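PDB 5VIP: MdcE from Pseudomonas aeruginosa, which probably serves as the gamma subunit of a biotin-independent malonate decarboxylase, helping to decarboxylate malonyl groups carried on an acyl carrier protein. Local coordinates for residues G84-L95 with A130-A141. Residues are numbered along the deposited sequence; the frame is centred on the assembly and turned at random.
Sequences GWGLAAAVDEAL and ALAGAVDAYARA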
ATOM      1  N   GLY A  84       4.880  -1.955  11.369  1.00 18.88           N
ATOM      2  CA  GLY A  84       5.119  -2.312   9.982  1.00 19.28           C
ATOM      3  C   GLY A  84       6.117  -3.446   9.846  1.00 19.65           C
ATOM      4  O   GLY A  84       5.823  -4.476   9.238  1.00 17.39           O
ATOM      5  N   TRP A  85       7.312  -3.280  10.410  1.00 18.48           N
ATOM      6  CA  TRP A  85       8.307  -4.328  10.258  1.00 19.64           C
ATOM      7  C   TRP A  85       7.909  -5.559  11.056  1.00 18.42           C
ATOM      8  O   TRP A  85       8.190  -6.674  10.637  1.00 19.47           O
ATOM      9  CB  TRP A  85       9.697  -3.844  10.675  1.00 19.52           C
ATOM     10  CG  TRP A  85      10.335  -2.885   9.701  1.00 17.96           C
ATOM     11  CD1 TRP A  85      10.744  -1.610   9.958  1.00 20.35           C
ATOM     12  CD2 TRP A  85      10.639  -3.134   8.316  1.00 20.29           C
ATOM     13  NE1 TRP A  85      11.300  -1.053   8.820  1.00 18.90           N
ATOM     14  CE2 TRP A  85      11.240  -1.969   7.801  1.00 19.07           C
ATOM     15  CE3 TRP A  85      10.460  -4.232   7.462  1.00 17.29           C
ATOM     16  CZ2 TRP A  85      11.662  -1.867   6.466  1.00 20.07           C
ATOM     17  CZ3 TRP A  85      10.890  -4.132   6.141  1.00 20.84           C
ATOM     18  CH2 TRP A  85      11.476  -2.956   5.656  1.00 19.90           C
ATOM     19  N   GLY A  86       7.240  -5.357  12.193  1.00 19.96           N
ATOM     20  CA  GLY A  86       6.774  -6.475  13.000  1.00 19.97           C
ATOM     21  C   GLY A  86       5.765  -7.368  12.291  1.00 20.62           C
ATOM     22  O   GLY A  86       5.832  -8.600  12.367  1.00 18.71           O
ATOM     23  N   LEU A  87       4.818  -6.744  11.599  1.00 19.62           N
ATOM     24  CA  LEU A  87       3.852  -7.480  10.783  1.00 20.28           C
ATOM     25  C   LEU A  87       4.548  -8.269   9.683  1.00 18.32           C
ATOM     26  O   LEU A  87       4.236  -9.437   9.450  1.00 17.63           O
ATOM     27  CB  LEU A  87       2.825  -6.519  10.161  1.00 18.45           C
ATOM     28  CG  LEU A  87       1.703  -6.050  11.086  1.00 20.14           C
ATOM     29  CD1 LEU A  87       0.855  -4.983  10.405  1.00 19.02           C
ATOM     30  CD2 LEU A  87       0.852  -7.243  11.497  1.00 20.11           C
ATOM     31  N   ALA A  88       5.477  -7.613   8.992  1.00 17.67           N
ATOM     32  CA  ALA A  88       6.231  -8.245   7.923  1.00 17.58           C
ATOM     33  C   ALA A  88       6.909  -9.508   8.443  1.00 18.29           C
ATOM     34  O   ALA A  88       6.838 -10.577   7.819  1.00 18.21           O
ATOM     35  CB  ALA A  88       7.279  -7.269   7.359  1.00 17.84           C
ATOM     36  N   ALA A  89       7.551  -9.374   9.600  1.00 19.15           N
ATOM     37  CA  ALA A  89       8.264 -10.487  10.215  1.00 18.12           C
ATOM     38  C   ALA A  89       7.318 -11.627  10.609  1.00 23.65           C
ATOM     39  O   ALA A  89       7.613 -12.798  10.342  1.00 21.85           O
ATOM     40  CB  ALA A  89       9.055  -9.992  11.436  1.00 18.84           C
ATOM     41  N   ALA A  90       6.186 -11.288  11.235  1.00 20.89           N
ATOM     42  CA  ALA A  90       5.228 -12.304  11.679  1.00 20.95           C
ATOM     43  C   ALA A  90       4.571 -13.011  10.495  1.00 24.20           C
ATOM     44  O   ALA A  90       4.342 -14.219  10.528  1.00 21.17           O
ATOM     45  CB  ALA A  90       4.161 -11.682  12.586  1.00 22.61           C
ATOM     46  N   VAL A  91       4.270 -12.266   9.438  1.00 19.42           N
ATOM     47  CA  VAL A  91       3.695 -12.890   8.255  1.00 18.98           C
ATOM     48  C   VAL A  91       4.735 -13.742   7.530  1.00 23.24           C
ATOM     49  O   VAL A  91       4.456 -14.882   7.139  1.00 21.64           O
ATOM     50  CB  VAL A  91       3.102 -11.836   7.302  1.00 18.56           C
ATOM     51  CG1 VAL A  91       2.715 -12.471   5.976  1.00 20.03           C
ATOM     52  CG2 VAL A  91       1.873 -11.168   7.972  1.00 19.40           C
ATOM     53  N   ASP A  92       5.944 -13.214   7.366  1.00 21.19           N
ATOM     54  CA  ASP A  92       6.979 -13.993   6.692  1.00 26.12           C
ATOM     55  C   ASP A  92       7.325 -15.267   7.476  1.00 26.07           C
ATOM     56  O   ASP A  92       7.685 -16.285   6.885  1.00 25.18           O
ATOM     57  CB  ASP A  92       8.241 -13.155   6.473  1.00 25.71           C
ATOM     58  CG  ASP A  92       9.025 -13.606   5.261  1.00 42.43           C
ATOM     59  OD1 ASP A  92       8.498 -13.479   4.135  1.00 42.47           O
ATOM     60  OD2 ASP A  92      10.159 -14.105   5.432  1.00 50.66           O
ATOM     61  N   GLU A  93       7.213 -15.201   8.801  1.00 26.41           N
ATOM     62  CA  GLU A  93       7.449 -16.373   9.645  1.00 25.87           C
ATOM     63  C   GLU A  93       6.489 -17.503   9.269  1.00 27.10           C
ATOM     64  O   GLU A  93       6.905 -18.638   9.080  1.00 29.78           O
ATOM     65  CB  GLU A  93       7.301 -16.023  11.130  1.00 24.74           C
ATOM     66  CG  GLU A  93       7.402 -17.244  12.044  1.00 31.20           C
ATOM     67  CD  GLU A  93       7.166 -16.925  13.517  1.00 36.37           C
ATOM     68  OE1 GLU A  93       6.195 -16.204  13.842  1.00 31.85           O
ATOM     69  OE2 GLU A  93       7.958 -17.406  14.356  1.00 38.10           O
ATOM     70  N   ALA A  94       5.204 -17.182   9.150  1.00 24.48           N
ATOM     71  CA  ALA A  94       4.208 -18.168   8.750  1.00 26.52           C
ATOM     72  C   ALA A  94       4.446 -18.681   7.328  1.00 28.33           C
ATOM     73  O   ALA A  94       4.311 -19.874   7.063  1.00 26.98           O
ATOM     74  CB  ALA A  94       2.803 -17.581   8.875  1.00 21.41           C
ATOM     75  N   LEU A  95       4.797 -17.779   6.416  1.00 24.26           N
ATOM     76  CA  LEU A  95       5.014 -18.144   5.016  1.00 23.60           C
ATOM     77  C   LEU A  95       6.140 -19.173   4.882  1.00 30.95           C
ATOM     78  O   LEU A  95       6.012 -20.170   4.159  1.00 30.94           O
ATOM     79  CB  LEU A  95       5.324 -16.887   4.189  1.00 25.30           C
ATOM     80  CG  LEU A  95       5.644 -16.999   2.695  1.00 30.06           C
ATOM     81  CD1 LEU A  95       4.450 -17.533   1.918  1.00 30.21           C
ATOM     82  CD2 LEU A  95       6.070 -15.647   2.140  1.00 26.05           C
ATOM     83  N   ALA A 130       8.846   0.590   5.949  1.00 15.49           N
ATOM     84  CA  ALA A 130       8.363  -0.351   6.955  1.00 14.68           C
ATOM     85  C   ALA A 130       6.970  -0.844   6.597  1.00 13.26           C
ATOM     86  O   ALA A 130       6.685  -2.039   6.673  1.00 15.21           O
ATOM     87  CB  ALA A 130       8.360   0.302   8.336  1.00 15.21           C
ATOM     88  N   LEU A 131       6.097   0.078   6.198  1.00 14.06           N
ATOM     89  CA  LEU A 131       4.741  -0.316   5.816  1.00 14.65           C
ATOM     90  C   LEU A 131       4.780  -1.101   4.504  1.00 12.42           C
ATOM     91  O   LEU A 131       3.998  -2.023   4.314  1.00 12.72           O
ATOM     92  CB  LEU A 131       3.821   0.900   5.702  1.00 12.21           C
ATOM     93  CG  LEU A 131       3.119   1.274   7.022  1.00 16.60           C
ATOM     94  CD1 LEU A 131       4.113   1.448   8.169  1.00 19.28           C
ATOM     95  CD2 LEU A 131       2.280   2.533   6.834  1.00 22.00           C
ATOM     96  N   ALA A 132       5.704  -0.748   3.608  1.00 13.93           N
ATOM     97  CA  ALA A 132       5.893  -1.537   2.393  1.00 15.21           C
ATOM     98  C   ALA A 132       6.298  -2.973   2.726  1.00 14.20           C
ATOM     99  O   ALA A 132       5.882  -3.916   2.046  1.00 14.67           O
ATOM    100  CB  ALA A 132       6.936  -0.897   1.495  1.00 15.03           C
ATOM    101  N   GLY A 133       7.143  -3.135   3.741  1.00 13.88           N
ATOM    102  CA  GLY A 133       7.518  -4.463   4.211  1.00 14.44           C
ATOM    103  C   GLY A 133       6.303  -5.302   4.599  1.00 16.14           C
ATOM    104  O   GLY A 133       6.213  -6.491   4.268  1.00 12.73           O
ATOM    105  N   ALA A 134       5.353  -4.685   5.296  1.00 13.67           N
ATOM    106  CA  ALA A 134       4.139  -5.390   5.704  1.00 15.19           C
ATOM    107  C   ALA A 134       3.289  -5.783   4.498  1.00 15.26           C
ATOM    108  O   ALA A 134       2.789  -6.910   4.414  1.00 14.92           O
ATOM    109  CB  ALA A 134       3.318  -4.534   6.678  1.00 18.09           C
ATOM    110  N   VAL A 135       3.116  -4.841   3.576  1.00 12.27           N
ATOM    111  CA  VAL A 135       2.335  -5.080   2.362  1.00 15.25           C
ATOM    112  C   VAL A 135       2.956  -6.206   1.534  1.00 13.21           C
ATOM    113  O   VAL A 135       2.265  -7.122   1.074  1.00 13.40           O
ATOM    114  CB  VAL A 135       2.222  -3.782   1.509  1.00 12.57           C
ATOM    115  CG1 VAL A 135       1.629  -4.067   0.143  1.00 13.62           C
ATOM    116  CG2 VAL A 135       1.349  -2.760   2.230  1.00 12.36           C
ATOM    117  N   ASP A 136       4.269  -6.131   1.350  1.00 12.93           N
ATOM    118  CA  ASP A 136       4.975  -7.144   0.571  1.00 14.66           C
ATOM    119  C   ASP A 136       4.798  -8.544   1.185  1.00 17.73           C
ATOM    120  O   ASP A 136       4.513  -9.509   0.476  1.00 15.19           O
ATOM    121  CB  ASP A 136       6.462  -6.784   0.456  1.00 15.19           C
ATOM    122  CG  ASP A 136       7.208  -7.699  -0.504  1.00 23.33           C
ATOM    123  OD1 ASP A 136       6.963  -7.613  -1.728  1.00 24.36           O
ATOM    124  OD2 ASP A 136       8.028  -8.506  -0.030  1.00 27.34           O
ATOM    125  N   ALA A 137       4.936  -8.650   2.505  1.00 17.78           N
ATOM    126  CA  ALA A 137       4.787  -9.953   3.159  1.00 18.60           C
ATOM    127  C   ALA A 137       3.358 -10.513   2.998  1.00 16.08           C
ATOM    128  O   ALA A 137       3.171 -11.679   2.628  1.00 16.34           O
ATOM    129  CB  ALA A 137       5.155  -9.849   4.629  1.00 16.04           C
ATOM    130  N   TYR A 138       2.354  -9.681   3.272  1.00 14.76           N
ATOM    131  CA  TYR A 138       0.964 -10.088   3.112  1.00 13.05           C
ATOM    132  C   TYR A 138       0.642 -10.514   1.674  1.00 13.89           C
ATOM    133  O   TYR A 138       0.028 -11.570   1.437  1.00 14.25           O
ATOM    134  CB  TYR A 138       0.028  -8.954   3.520  1.00 12.51           C
ATOM    135  CG  TYR A 138      -0.380  -8.910   4.978  1.00 14.58           C
ATOM    136  CD1 TYR A 138      -1.113  -9.951   5.548  1.00 15.54           C
ATOM    137  CD2 TYR A 138      -0.101  -7.789   5.763  1.00 15.22           C
ATOM    138  CE1 TYR A 138      -1.545  -9.883   6.877  1.00 18.09           C
ATOM    139  CE2 TYR A 138      -0.530  -7.710   7.094  1.00 13.94           C
ATOM    140  CZ  TYR A 138      -1.255  -8.766   7.640  1.00 17.21           C
ATOM    141  OH  TYR A 138      -1.700  -8.715   8.960  1.00 20.20           O
ATOM    142  N   ALA A 139       1.065  -9.704   0.711  1.00 13.79           N
ATOM    143  CA  ALA A 139       0.816 -10.030  -0.700  1.00 12.36           C
ATOM    144  C   ALA A 139       1.511 -11.332  -1.122  1.00 15.83           C
ATOM    145  O   ALA A 139       0.929 -12.158  -1.825  1.00 15.10           O
ATOM    146  CB  ALA A 139       1.276  -8.866  -1.606  1.00 13.85           C
ATOM    147  N   ARG A 140       2.765 -11.505  -0.716  1.00 15.29           N
ATOM    148  CA  ARG A 140       3.502 -12.715  -1.065  1.00 16.10           C
ATOM    149  C   ARG A 140       2.826 -13.936  -0.461  1.00 18.61           C
ATOM    150  O   ARG A 140       2.704 -14.975  -1.113  1.00 17.86           O
ATOM    151  CB  ARG A 140       4.959 -12.625  -0.599  1.00 19.46           C
ATOM    152  CG  ARG A 140       5.847 -11.790  -1.516  1.00 18.53           C
ATOM    153  CD  ARG A 140       7.318 -11.873  -1.141  1.00 23.15           C
ATOM    154  NE  ARG A 140       7.603 -11.224   0.135  1.00 28.03           N
ATOM    155  CZ  ARG A 140       7.957 -11.876   1.237  1.00 29.27           C
ATOM    156  NH1 ARG A 140       8.089 -13.194   1.210  1.00 29.27           N
ATOM    157  NH2 ARG A 140       8.196 -11.207   2.359  1.00 29.79           N
ATOM    158  N   ALA A 141       2.367 -13.797   0.778  1.00 15.99           N
ATOM    159  CA  ALA A 141       1.628 -14.873   1.431  1.00 16.12           C
ATOM    160  C   ALA A 141       0.363 -15.216   0.651  1.00 20.22           C
ATOM    161  O   ALA A 141       0.076 -16.388   0.431  1.00 21.68           O
ATOM    162  CB  ALA A 141       1.286 -14.499   2.864  1.00 16.29           C
TER
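Asp-92 OD1 takes two hydrogen bonds from Arg-140 in a salt bridge, with NH2 at 2.9 Å and NH1 marginally farther, so a single carboxylate oxygen sits in the fork of the guanidinium end. Both bonds are bent, as expected when two nitrogens share one acceptor. OD1 lies close to the guanidinium plane, whereas the carboxylate plane is turned 60° from it. One turn back, Asp-136 OD2 accepts the NE-H of Arg-140 at 2.8 Å from above its own carboxylate plane, a second salt bridge; two acidic groups thus fix the arginine's rotation and probably stabilise its positive charge. Leu-95 CD2 packs against NH1 of the same arginine.

On the side facing the sheet the packing is apolar. Val-91, with CG1 anti to its backbone N (chi1 171°), sets CG1 against Ala-137 and Ala-141 and lays CG2 over one face of Tyr-138, a CH-pi contact 3.9 Å from the ring centroid. The hydroxyl of that tyrosine hydrogen-bonds to His-164. Toward the N-terminal ends small residues bring the backbones together: CA of Ala-88 lies 4.2 Å from CA of Ala-134, and Gly-84 C is 3.5 Å from Ala-130 O. Trp-85 flanks this approach, its five-membered ring taking a CH-pi contact from Ala-130 CB over one face; the indole also stacks on an aromatic side chain of another protein chain.

An axial separation of 7.1 Å and a 22° angle describe two close, nearly parallel helices, packed on Leu-61 and Leu-107. Helix 81-97 links parallel strands 56-63 and 106-113, and helix 127-143 links 106-113 and 148-152: successive beta-alpha-beta crossovers, consistent with the crotonase-like fold of carboxyltransferase relatives.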